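Local coordinates for uncharacterized protein MG296 homolog (Mycoplasma pneumoniae, PDB 2I15), which is of unknown function, an all-helical member of the Mg296 family that crystallises with three chains in the assembly, at residues Q10-A13 with L14-V18; V18-E21 with F22-V25; F30-N33 with F34-L38; L45-E49 with D50-D54. All blocks are in the same frame, centred on the assembly; numbering follows the deposited sequence.

Interaction 1 of 4, residues Q10-A13 with L14-V18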
loop_
_atom_site.group_PDB
_atom_site.type_symbol
_atom_site.label_atom_id
_atom_site.label_comp_id
_atom_site.label_asym_id
_atom_site.label_seq_id
_atom_site.Cartn_x
_atom_site.Cartn_y
_atom_site.Cartn_z
ATOM N N GLN A 10 -27.671 -36.561 17.859
ATOM C CA GLN A 10 -26.804 -35.415 17.656
ATOM C C GLN A 10 -27.202 -34.625 16.400
ATOM O O GLN A 10 -27.326 -33.401 16.440
ATOM C CB GLN A 10 -25.347 -35.858 17.589
ATOM C CG GLN A 10 -24.425 -34.830 18.197
ATOM C CD GLN A 10 -23.026 -35.358 18.446
ATOM O OE1 GLN A 10 -22.828 -36.336 19.185
ATOM N NE2 GLN A 10 -22.038 -34.708 17.829
ATOM N N LEU A 11 -27.417 -35.317 15.288
ATOM C CA LEU A 11 -27.817 -34.630 14.074
ATOM C C LEU A 11 -29.082 -33.849 14.409
ATOM O O LEU A 11 -29.250 -32.707 13.986
ATOM C CB LEU A 11 -28.111 -35.635 12.956
ATOM C CG LEU A 11 -27.838 -35.238 11.500
ATOM C CD1 LEU A 11 -28.790 -35.993 10.567
ATOM C CD2 LEU A 11 -28.007 -33.747 11.314
ATOM N N LEU A 12 -29.953 -34.477 15.191
ATOM C CA LEU A 12 -31.219 -33.882 15.603
ATOM C C LEU A 12 -30.999 -32.507 16.206
ATOM O O LEU A 12 -31.582 -31.512 15.754
ATOM C CB LEU A 12 -31.915 -34.756 16.667
ATOM C CG LEU A 12 -32.025 -34.078 18.051
ATOM C CD1 LEU A 12 -33.299 -33.238 18.101
ATOM C CD2 LEU A 12 -31.958 -35.066 19.205
ATOM N N ALA A 13 -30.185 -32.481 17.257
ATOM C CA ALA A 13 -29.898 -31.270 18.009
ATOM C C ALA A 13 -29.310 -30.159 17.160
ATOM O O ALA A 13 -29.724 -29.011 17.267
ATOM C CB ALA A 13 -28.965 -31.608 19.184
ATOM N N LEU A 14 -28.322 -30.501 16.342
ATOM C CA LEU A 14 -27.700 -29.525 15.462
ATOM C C LEU A 14 -28.821 -28.819 14.706
ATOM O O LEU A 14 -28.894 -27.586 14.677
ATOM C CB LEU A 14 -26.765 -30.217 14.476
ATOM C CG LEU A 14 -25.440 -29.534 14.133
ATOM C CD1 LEU A 14 -24.946 -30.064 12.776
ATOM C CD2 LEU A 14 -25.590 -28.010 14.095
ATOM N N LYS A 15 -29.714 -29.621 14.135
ATOM C CA LYS A 15 -30.859 -29.119 13.380
ATOM C C LYS A 15 -31.771 -28.246 14.259
ATOM O O LYS A 15 -32.188 -27.144 13.873
ATOM C CB LYS A 15 -31.669 -30.296 12.827
ATOM C CG LYS A 15 -32.812 -29.873 11.934
ATOM C CD LYS A 15 -33.772 -31.022 11.691
ATOM C CE LYS A 15 -34.495 -31.420 12.965
ATOM N NZ LYS A 15 -35.280 -30.291 13.550
ATOM N N GLN A 16 -32.092 -28.771 15.437
ATOM C CA GLN A 16 -32.945 -28.088 16.404
ATOM C C GLN A 16 -32.353 -26.710 16.705
ATOM O O GLN A 16 -33.065 -25.713 16.815
ATOM C CB GLN A 16 -32.999 -28.905 17.700
ATOM C CG GLN A 16 -34.237 -28.713 18.559
ATOM C CD GLN A 16 -35.365 -29.623 18.129
ATOM O OE1 GLN A 16 -35.998 -29.398 17.099
ATOM N NE2 GLN A 16 -35.608 -30.673 18.907
ATOM N N PHE A 17 -31.032 -26.676 16.836
ATOM C CA PHE A 17 -30.304 -25.449 17.160
ATOM C C PHE A 17 -30.373 -24.311 16.118
ATOM O O PHE A 17 -30.799 -23.191 16.432
ATOM C CB PHE A 17 -28.831 -25.794 17.438
ATOM C CG PHE A 17 -27.971 -24.598 17.666
ATOM C CD1 PHE A 17 -27.959 -23.962 18.892
ATOM C CD2 PHE A 17 -27.231 -24.062 16.625
ATOM C CE1 PHE A 17 -27.222 -22.798 19.075
ATOM C CE2 PHE A 17 -26.493 -22.905 16.788
ATOM C CZ PHE A 17 -26.487 -22.268 18.013
ATOM N N VAL A 18 -29.954 -24.588 14.883
ATOM C CA VAL A 18 -29.962 -23.554 13.853
ATOM C C VAL A 18 -31.420 -23.196 13.540
ATOM O O VAL A 18 -31.729 -22.064 13.160
ATOM C CB VAL A 18 -29.195 -24.025 12.581
ATOM C CG1 VAL A 18 -28.256 -25.174 12.930
ATOM C CG2 VAL A 18 -30.129 -24.427 11.518
#
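Q10 to A13 hand their carbonyl oxygens to the amides of L14 to F17 in four successive i to i+4 bonds, the plain ladder of an alpha helix. The first two are the longer: L14 N lies 3.1 Å from Q10 O with the N-H pointing almost straight at it (176°), and K15 N binds L11 O at the same length. The next two tighten, Q16 N to L12 O at 2.8 Å and F17 N to A13 O at 2.7 Å, and the N-H of F17 is the most bent of the four. V18 N carries the ladder on by bonding to L14 O.

One pair of side chains meets across this turn. The methyl CD1 of L12 comes within 3.5 Å of NE2 of Q16, and the two chains run at a slant to one another. Q16 reaches this place by leaving the backbone with CG opposite its N (chi1 -154°) and then bending at chi2, 86°, which carries the amide back over the leucine; the contact is of van der Waals type. K15 packs its CB against L12 O at 3.2 Å. Further along, the backbone oxygen of Q16 takes a hydrogen bond from T20 OG1.

All of this lies on the N-terminal part of helix 9-23, an exposed arm at the start of the chain. Within the assembly no other chain touches these two segments, and helix 27-41 follows next in sequence.

Interaction 2 of 4, residues V18-E21 with F22-V25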
loop_
_atom_site.group_PDB
_atom_site.type_symbol
_atom_site.label_atom_id
_atom_site.label_comp_id
_atom_site.label_asym_id
_atom_site.label_seq_id
_atom_site.Cartn_x
_atom_site.Cartn_y
_atom_site.Cartn_z
ATOM N N VAL A 18 -29.954 -24.588 14.883
ATOM C CA VAL A 18 -29.962 -23.554 13.853
ATOM C C VAL A 18 -31.420 -23.196 13.540
ATOM O O VAL A 18 -31.729 -22.064 13.160
ATOM C CB VAL A 18 -29.195 -24.025 12.581
ATOM C CG1 VAL A 18 -28.256 -25.174 12.930
ATOM C CG2 VAL A 18 -30.129 -24.427 11.518
ATOM N N GLN A 19 -32.308 -24.173 13.725
ATOM C CA GLN A 19 -33.741 -23.991 13.514
ATOM C C GLN A 19 -34.284 -22.975 14.543
ATOM O O GLN A 19 -34.918 -21.989 14.171
ATOM C CB GLN A 19 -34.440 -25.350 13.668
ATOM C CG GLN A 19 -35.879 -25.464 13.132
ATOM C CD GLN A 19 -36.372 -26.929 13.073
ATOM O OE1 GLN A 19 -36.522 -27.516 11.991
ATOM N NE2 GLN A 19 -36.616 -27.517 14.242
ATOM N N THR A 20 -34.001 -23.214 15.827
ATOM C CA THR A 20 -34.437 -22.346 16.929
ATOM C C THR A 20 -33.747 -20.977 16.817
ATOM O O THR A 20 -34.338 -19.917 17.051
ATOM C CB THR A 20 -34.082 -22.981 18.285
ATOM O OG1 THR A 20 -34.811 -24.210 18.442
ATOM C CG2 THR A 20 -34.469 -22.040 19.431
ATOM N N GLU A 21 -32.468 -21.033 16.486
ATOM C CA GLU A 21 -31.651 -19.852 16.305
ATOM C C GLU A 21 -32.355 -18.926 15.294
ATOM O O GLU A 21 -32.554 -17.739 15.547
ATOM C CB GLU A 21 -30.294 -20.308 15.789
ATOM C CG GLU A 21 -29.066 -19.609 16.376
ATOM C CD GLU A 21 -29.107 -19.391 17.878
ATOM O OE1 GLU A 21 -29.679 -20.228 18.600
ATOM O OE2 GLU A 21 -28.540 -18.374 18.328
ATOM N N PHE A 22 -32.757 -19.509 14.168
ATOM C CA PHE A 22 -33.444 -18.823 13.076
ATOM C C PHE A 22 -34.797 -18.192 13.418
ATOM O O PHE A 22 -35.141 -17.118 12.913
ATOM C CB PHE A 22 -33.648 -19.811 11.922
ATOM C CG PHE A 22 -34.568 -19.313 10.845
ATOM C CD1 PHE A 22 -34.115 -18.414 9.881
ATOM C CD2 PHE A 22 -35.895 -19.752 10.785
ATOM C CE1 PHE A 22 -34.956 -17.967 8.882
ATOM C CE2 PHE A 22 -36.747 -19.300 9.774
ATOM C CZ PHE A 22 -36.276 -18.410 8.826
ATOM N N GLU A 23 -35.560 -18.853 14.277
ATOM C CA GLU A 23 -36.884 -18.364 14.635
ATOM C C GLU A 23 -36.852 -17.210 15.635
ATOM O O GLU A 23 -37.775 -16.387 15.686
ATOM C CB GLU A 23 -37.722 -19.531 15.181
ATOM C CG GLU A 23 -37.457 -20.821 14.436
ATOM C CD GLU A 23 -38.098 -22.032 15.075
ATOM O OE1 GLU A 23 -38.025 -22.161 16.319
ATOM O OE2 GLU A 23 -38.658 -22.870 14.330
ATOM N N LYS A 24 -35.778 -17.145 16.415
ATOM C CA LYS A 24 -35.616 -16.112 17.437
ATOM C C LYS A 24 -34.824 -14.900 16.963
ATOM O O LYS A 24 -34.327 -14.117 17.774
ATOM C CB LYS A 24 -34.936 -16.707 18.676
ATOM C CG LYS A 24 -33.474 -17.127 18.487
ATOM C CD LYS A 24 -32.794 -17.347 19.846
ATOM C CE LYS A 24 -31.394 -17.940 19.730
ATOM N NZ LYS A 24 -30.390 -17.061 20.370
ATOM N N VAL A 25 -34.696 -14.750 15.652
ATOM C CA VAL A 25 -33.966 -13.624 15.065
ATOM C C VAL A 25 -34.997 -12.916 14.182
ATOM O O VAL A 25 -35.924 -13.559 13.692
ATOM C CB VAL A 25 -32.748 -14.157 14.203
ATOM C CG1 VAL A 25 -33.064 -14.123 12.723
ATOM C CG2 VAL A 25 -31.509 -13.382 14.495
HETATM O O HOH W 1 -37.061 -24.528 17.214
#
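E21 and K24 meet at their charged ends: NZ of K24 stands 3.1 Å from OE2 of E21 in a salt bridge, reaching the oxygen from above the carboxylate plane, 43° out of it. The two chains run side by side; E21 bends at chi2 (43°), while K24 sets CG between its backbone N and carbonyl carbon (chi1 68°) and stays extended until a bend at chi4.

A water joins a second pair, donating to OG1 of T20 at 2.6 Å and to OE1 of E23 at 2.7 Å. The threonine hydroxyl also has a partner one turn back, the backbone oxygen of Q16, which leaves it engaged on two fronts.

Among the backbone groups, F22 N is satisfied by V18 O at 2.9 Å. The later amides are held more loosely: E23 N lies 3.2 Å from Q19 O, an atom whose position is less sure, with a weak bond to T20 O as well. K24 N divides likewise between T20 O at 3.2 Å and a weak, longer bond to E21 O. T20 O thereby accepts from two successive amides.

The F22 ring touches F27 of helix 27-41 and meets F30 edge to face, and V25 also packs on F30. Amides shared in this way, with weak i+3 bonds added to the i+4 ones, are common in the last turn of a helix; K24 then leaves helical angles, and helix 9-23 ends at its turn into helix 27-41.

Interaction 3 of 4, residues F30-N33 with F34-L38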
loop_
_atom_site.group_PDB
_atom_site.type_symbol
_atom_site.label_atom_id
_atom_site.label_comp_id
_atom_site.label_asym_id
_atom_site.label_seq_id
_atom_site.Cartn_x
_atom_site.Cartn_y
_atom_site.Cartn_z
ATOM N N PHE A 30 -32.542 -10.962 9.021
ATOM C CA PHE A 30 -31.735 -12.134 8.719
ATOM C C PHE A 30 -31.733 -12.319 7.207
ATOM O O PHE A 30 -30.673 -12.431 6.592
ATOM C CB PHE A 30 -32.324 -13.389 9.371
ATOM C CG PHE A 30 -31.737 -14.672 8.837
ATOM C CD1 PHE A 30 -30.484 -15.106 9.249
ATOM C CD2 PHE A 30 -32.425 -15.428 7.890
ATOM C CE1 PHE A 30 -29.925 -16.264 8.724
ATOM C CE2 PHE A 30 -31.864 -16.585 7.360
ATOM C CZ PHE A 30 -30.615 -17.003 7.783
ATOM N N ARG A 31 -32.936 -12.338 6.623
ATOM C CA ARG A 31 -33.129 -12.505 5.183
ATOM C C ARG A 31 -32.206 -11.626 4.334
ATOM O O ARG A 31 -31.638 -12.084 3.339
ATOM C CB ARG A 31 -34.593 -12.199 4.816
ATOM C CG ARG A 31 -34.912 -12.394 3.325
ATOM C CD ARG A 31 -35.491 -11.159 2.677
ATOM N NE ARG A 31 -36.928 -10.978 2.884
ATOM C CZ ARG A 31 -37.873 -11.781 2.398
ATOM N NH1 ARG A 31 -37.552 -12.838 1.672
ATOM N NH2 ARG A 31 -39.149 -11.515 2.622
ATOM N N GLN A 32 -32.073 -10.357 4.717
ATOM C CA GLN A 32 -31.229 -9.420 3.977
ATOM C C GLN A 32 -29.741 -9.782 4.111
ATOM O O GLN A 32 -29.001 -9.755 3.135
ATOM C CB GLN A 32 -31.455 -7.990 4.482
ATOM C CG GLN A 32 -32.909 -7.553 4.431
ATOM C CD GLN A 32 -33.145 -6.184 5.044
ATOM O OE1 GLN A 32 -32.824 -5.945 6.219
ATOM N NE2 GLN A 32 -33.716 -5.276 4.256
ATOM N N ASN A 33 -29.301 -10.119 5.318
ATOM C CA ASN A 33 -27.902 -10.471 5.509
ATOM C C ASN A 33 -27.609 -11.736 4.728
ATOM O O ASN A 33 -26.587 -11.847 4.051
ATOM C CB ASN A 33 -27.602 -10.653 6.999
ATOM C CG ASN A 33 -27.878 -9.386 7.794
ATOM O OD1 ASN A 33 -27.640 -8.285 7.302
ATOM N ND2 ASN A 33 -28.375 -9.532 9.014
ATOM N N PHE A 34 -28.523 -12.686 4.800
ATOM C CA PHE A 34 -28.347 -13.920 4.062
ATOM C C PHE A 34 -28.215 -13.625 2.562
ATOM O O PHE A 34 -27.270 -14.090 1.913
ATOM C CB PHE A 34 -29.531 -14.852 4.308
ATOM C CG PHE A 34 -29.457 -16.121 3.518
ATOM C CD1 PHE A 34 -28.665 -17.190 3.943
ATOM C CD2 PHE A 34 -30.111 -16.214 2.296
ATOM C CE1 PHE A 34 -28.526 -18.328 3.145
ATOM C CE2 PHE A 34 -29.972 -17.337 1.505
ATOM C CZ PHE A 34 -29.178 -18.398 1.924
ATOM N N ASN A 35 -29.153 -12.848 2.014
ATOM C CA ASN A 35 -29.105 -12.506 0.592
ATOM C C ASN A 35 -27.854 -11.702 0.274
ATOM O O ASN A 35 -27.322 -11.774 -0.834
ATOM C CB ASN A 35 -30.359 -11.720 0.181
ATOM C CG ASN A 35 -31.604 -12.596 0.132
ATOM O OD1 ASN A 35 -31.506 -13.835 0.119
ATOM N ND2 ASN A 35 -32.786 -11.963 0.097
ATOM N N ARG A 36 -27.396 -10.916 1.242
ATOM C CA ARG A 36 -26.189 -10.128 1.044
ATOM C C ARG A 36 -24.975 -11.044 1.079
ATOM O O ARG A 36 -24.137 -10.972 0.195
ATOM C CB ARG A 36 -26.063 -9.033 2.102
ATOM C CG ARG A 36 -27.038 -7.909 1.874
ATOM C CD ARG A 36 -26.890 -6.829 2.911
ATOM N NE ARG A 36 -28.185 -6.465 3.464
ATOM C CZ ARG A 36 -28.423 -5.344 4.131
ATOM N NH1 ARG A 36 -27.449 -4.468 4.328
ATOM N NH2 ARG A 36 -29.636 -5.101 4.601
ATOM N N CYS A 37 -24.877 -11.897 2.096
ATOM C CA CYS A 37 -23.768 -12.841 2.181
ATOM C C CYS A 37 -23.691 -13.645 0.885
ATOM O O CYS A 37 -22.621 -13.787 0.290
ATOM C CB CYS A 37 -23.976 -13.825 3.333
ATOM S SG CYS A 37 -24.016 -13.140 5.012
ATOM N N LEU A 38 -24.840 -14.184 0.476
ATOM C CA LEU A 38 -24.965 -14.995 -0.738
ATOM C C LEU A 38 -24.442 -14.228 -1.947
ATOM O O LEU A 38 -23.477 -14.641 -2.593
ATOM C CB LEU A 38 -26.444 -15.363 -0.968
ATOM C CG LEU A 38 -26.829 -16.812 -1.264
ATOM C CD1 LEU A 38 -28.065 -16.828 -2.183
ATOM C CD2 LEU A 38 -25.660 -17.569 -1.914
#
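F30 sets its ring over F34 in the i to i+4 spacing of an alpha helix, the middle of helix 27-41, one of five in this all-helical chain. CB of F34 lies over one face of the F30 ring, displaced toward the rim, with CE2 of F30 4.2 Å away. Both phenylalanines swing CG opposite the backbone N (chi1 166° for F30), which places the two rings on the same flank of the helix. In the backbone, F34 N binds F30 O at 2.8 Å.

R31 comes next, its oxygen receiving N35 N at 2.9 Å. Its side chain runs alongside that of N35, CD passing close to ND2, but the guanidinium is committed elsewhere, in a salt bridge to E28.

Q32 is gripped by R36 in two ways. Q32 O takes R36 N at 2.7 Å and, weakly, R36 NE at 3.4 Å. The arginine chain lies beside the glutamine, with the amide and guanidinium planes 79° apart, close to perpendicular; CD of Q32 is at the guanidinium edge, and NH2 of R36 passes CB of Q32 at 3.4 Å.

N33 ends the segment. Its OD1 sits above one face of the same guanidinium, offset toward the rim, while its backbone oxygen accepts C37 N with the N-H almost straight (175°) over 2.6 Å, and SG of C37 lies 3.0 Å from that oxygen.

Interaction 4 of 4, residues L45-E49 with D50-D54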
loop_
_atom_site.group_PDB
_atom_site.type_symbol
_atom_site.label_atom_id
_atom_site.label_comp_id
_atom_site.label_asym_id
_atom_site.label_seq_id
_atom_site.Cartn_x
_atom_site.Cartn_y
_atom_site.Cartn_z
ATOM N N LEU A 45 -14.797 -13.252 -8.427
ATOM C CA LEU A 45 -13.742 -12.391 -8.940
ATOM C C LEU A 45 -12.780 -11.909 -7.851
ATOM O O LEU A 45 -11.569 -12.020 -8.017
ATOM C CB LEU A 45 -14.345 -11.207 -9.714
ATOM C CG LEU A 45 -13.981 -11.237 -11.205
ATOM C CD1 LEU A 45 -14.898 -10.331 -12.002
ATOM C CD2 LEU A 45 -12.529 -10.834 -11.369
ATOM N N LEU A 46 -13.298 -11.377 -6.744
ATOM C CA LEU A 46 -12.415 -10.923 -5.661
ATOM C C LEU A 46 -12.394 -11.948 -4.531
ATOM O O LEU A 46 -12.548 -11.619 -3.353
ATOM C CB LEU A 46 -12.831 -9.557 -5.104
ATOM C CG LEU A 46 -11.884 -9.058 -4.001
ATOM C CD1 LEU A 46 -10.443 -9.522 -4.275
ATOM C CD2 LEU A 46 -11.972 -7.538 -3.867
ATOM N N ILE A 47 -12.170 -13.197 -4.919
ATOM C CA ILE A 47 -12.140 -14.328 -4.004
ATOM C C ILE A 47 -11.283 -14.091 -2.764
ATOM O O ILE A 47 -11.605 -14.605 -1.705
ATOM C CB ILE A 47 -11.651 -15.616 -4.762
ATOM C CG1 ILE A 47 -12.271 -16.881 -4.155
ATOM C CG2 ILE A 47 -10.139 -15.751 -4.674
ATOM C CD1 ILE A 47 -11.790 -17.205 -2.772
ATOM N N TYR A 48 -10.224 -13.286 -2.881
ATOM C CA TYR A 48 -9.299 -13.048 -1.758
ATOM C C TYR A 48 -9.692 -12.082 -0.632
ATOM O O TYR A 48 -8.932 -11.902 0.314
ATOM C CB TYR A 48 -7.920 -12.647 -2.300
ATOM C CG TYR A 48 -7.423 -13.571 -3.384
ATOM C CD1 TYR A 48 -7.436 -13.173 -4.716
ATOM C CD2 TYR A 48 -6.982 -14.860 -3.083
ATOM C CE1 TYR A 48 -7.038 -14.038 -5.740
ATOM C CE2 TYR A 48 -6.583 -15.738 -4.091
ATOM C CZ TYR A 48 -6.614 -15.314 -5.412
ATOM O OH TYR A 48 -6.273 -16.188 -6.414
ATOM N N GLU A 49 -10.863 -11.467 -0.725
ATOM C CA GLU A 49 -11.335 -10.550 0.317
ATOM C C GLU A 49 -12.726 -11.018 0.677
ATOM O O GLU A 49 -13.400 -10.482 1.563
ATOM C CB GLU A 49 -11.443 -9.135 -0.226
ATOM C CG GLU A 49 -10.151 -8.680 -0.853
ATOM C CD GLU A 49 -9.422 -7.732 0.041
ATOM O OE1 GLU A 49 -9.686 -6.515 -0.071
ATOM O OE2 GLU A 49 -8.625 -8.206 0.876
ATOM N N ASP A 50 -13.141 -12.022 -0.073
ATOM C CA ASP A 50 -14.438 -12.609 0.042
ATOM C C ASP A 50 -14.606 -13.359 1.317
ATOM O O ASP A 50 -13.866 -14.329 1.547
ATOM C CB ASP A 50 -14.651 -13.574 -1.134
ATOM C CG ASP A 50 -16.023 -13.479 -1.721
ATOM O OD1 ASP A 50 -17.013 -13.655 -0.979
ATOM O OD2 ASP A 50 -16.104 -13.234 -2.941
ATOM N N ASP A 51 -15.540 -12.921 2.166
ATOM C CA ASP A 51 -15.783 -13.744 3.327
ATOM C C ASP A 51 -16.247 -14.816 2.362
ATOM O O ASP A 51 -17.255 -14.674 1.655
ATOM C CB ASP A 51 -16.937 -13.252 4.200
ATOM C CG ASP A 51 -17.149 -14.130 5.399
ATOM O OD1 ASP A 51 -18.188 -13.980 6.080
ATOM O OD2 ASP A 51 -16.277 -14.979 5.666
ATOM N N ASP A 52 -15.444 -15.858 2.277
ATOM C CA ASP A 52 -15.680 -16.936 1.338
ATOM C C ASP A 52 -14.902 -17.936 2.125
ATOM O O ASP A 52 -14.471 -17.609 3.227
ATOM C CB ASP A 52 -14.964 -16.547 0.032
ATOM C CG ASP A 52 -15.429 -17.321 -1.190
ATOM O OD1 ASP A 52 -15.281 -18.553 -1.224
ATOM O OD2 ASP A 52 -15.926 -16.678 -2.143
ATOM N N TYR A 53 -14.661 -19.120 1.589
ATOM C CA TYR A 53 -13.970 -20.108 2.394
ATOM C C TYR A 53 -15.100 -20.482 3.340
ATOM O O TYR A 53 -14.893 -20.703 4.530
ATOM C CB TYR A 53 -12.794 -19.466 3.141
ATOM C CG TYR A 53 -11.650 -19.072 2.245
ATOM C CD1 TYR A 53 -11.829 -18.172 1.205
ATOM C CD2 TYR A 53 -10.386 -19.615 2.431
ATOM C CE1 TYR A 53 -10.776 -17.828 0.378
ATOM C CE2 TYR A 53 -9.329 -19.276 1.609
ATOM C CZ TYR A 53 -9.531 -18.393 0.586
ATOM O OH TYR A 53 -8.493 -18.105 -0.265
ATOM N N ASP A 54 -16.301 -20.466 2.760
ATOM C CA ASP A 54 -17.555 -20.851 3.385
ATOM C C ASP A 54 -17.881 -22.168 2.685
ATOM O O ASP A 54 -18.254 -23.164 3.296
ATOM C CB ASP A 54 -18.641 -19.826 3.067
ATOM C CG ASP A 54 -18.516 -18.567 3.899
ATOM O OD1 ASP A 54 -18.137 -18.681 5.096
ATOM O OD2 ASP A 54 -18.803 -17.467 3.358
#
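D50 N points back into the turn before it, toward two carbonyls at once: L46 O and I47 O each lie 3.4 Å from it, and both bonds are weak. A firmer one inside the first segment, E49 N to L46 O at 3.1 Å, helps to close the same bend. On the far side of the loop the carboxylate of D52 reaches its own neighbour: OD1 receives Y53 N at 2.9 Å on its anti lone pair, the one facing away from the other oxygen, although D52 is poorly ordered and this detail is less sure. The same amide is also bonded to OD1 of D55, and with D52 near both D55 and E41 the crowding of acidic groups would probably raise the affinity of these carboxylates for protons.

Packing surrounds this polar core. CB of D50 sits against I47 O at 3.3 Å. The methyl CD1 of I47 meets CE1 of Y53 at 3.4 Å, approaching the ring obliquely, and the two side chains cross at about a right angle. I47 arrives there through CG1, turned at chi2 to -68°, and its other branch, CG2, lies 3.4 Å above the centre of the Y48 ring. That tyrosine goes on to meet F68 and L103, while Y53 packs on L64 and F106.

Y53 also crosses to the second subunit, stacking on its F34 and giving its carbonyl oxygen to ND2 of its N35. The segment is an irregular, largely buried loop joining helix 27-41 to helix 57-75, packed against helices 57-75 and 92-113 and at the interface with the second subunit.

How the interactions relate
From the N terminus, interactions 1 and 2 overlap at V18 on helix 9-23, their centres about 11 Å apart. The chain then turns, and interaction 3 opens on helix 27-41; it touches interaction 2 through V25 CG1 and F30 CB, 3.5 Å apart, and through the paired rings of F22 and F30, so the two arm helices are joined at their elbow. Interaction 4 comes last, in the connection to helix 57-75, near the centre of the chain. All four are local, and 3 and 4 follow in series; none encloses or crosses another. Within one chain interactions 3 and 4 do not touch, yet F34 and N35 of a neighbouring subunit meet Y53 of interaction 4.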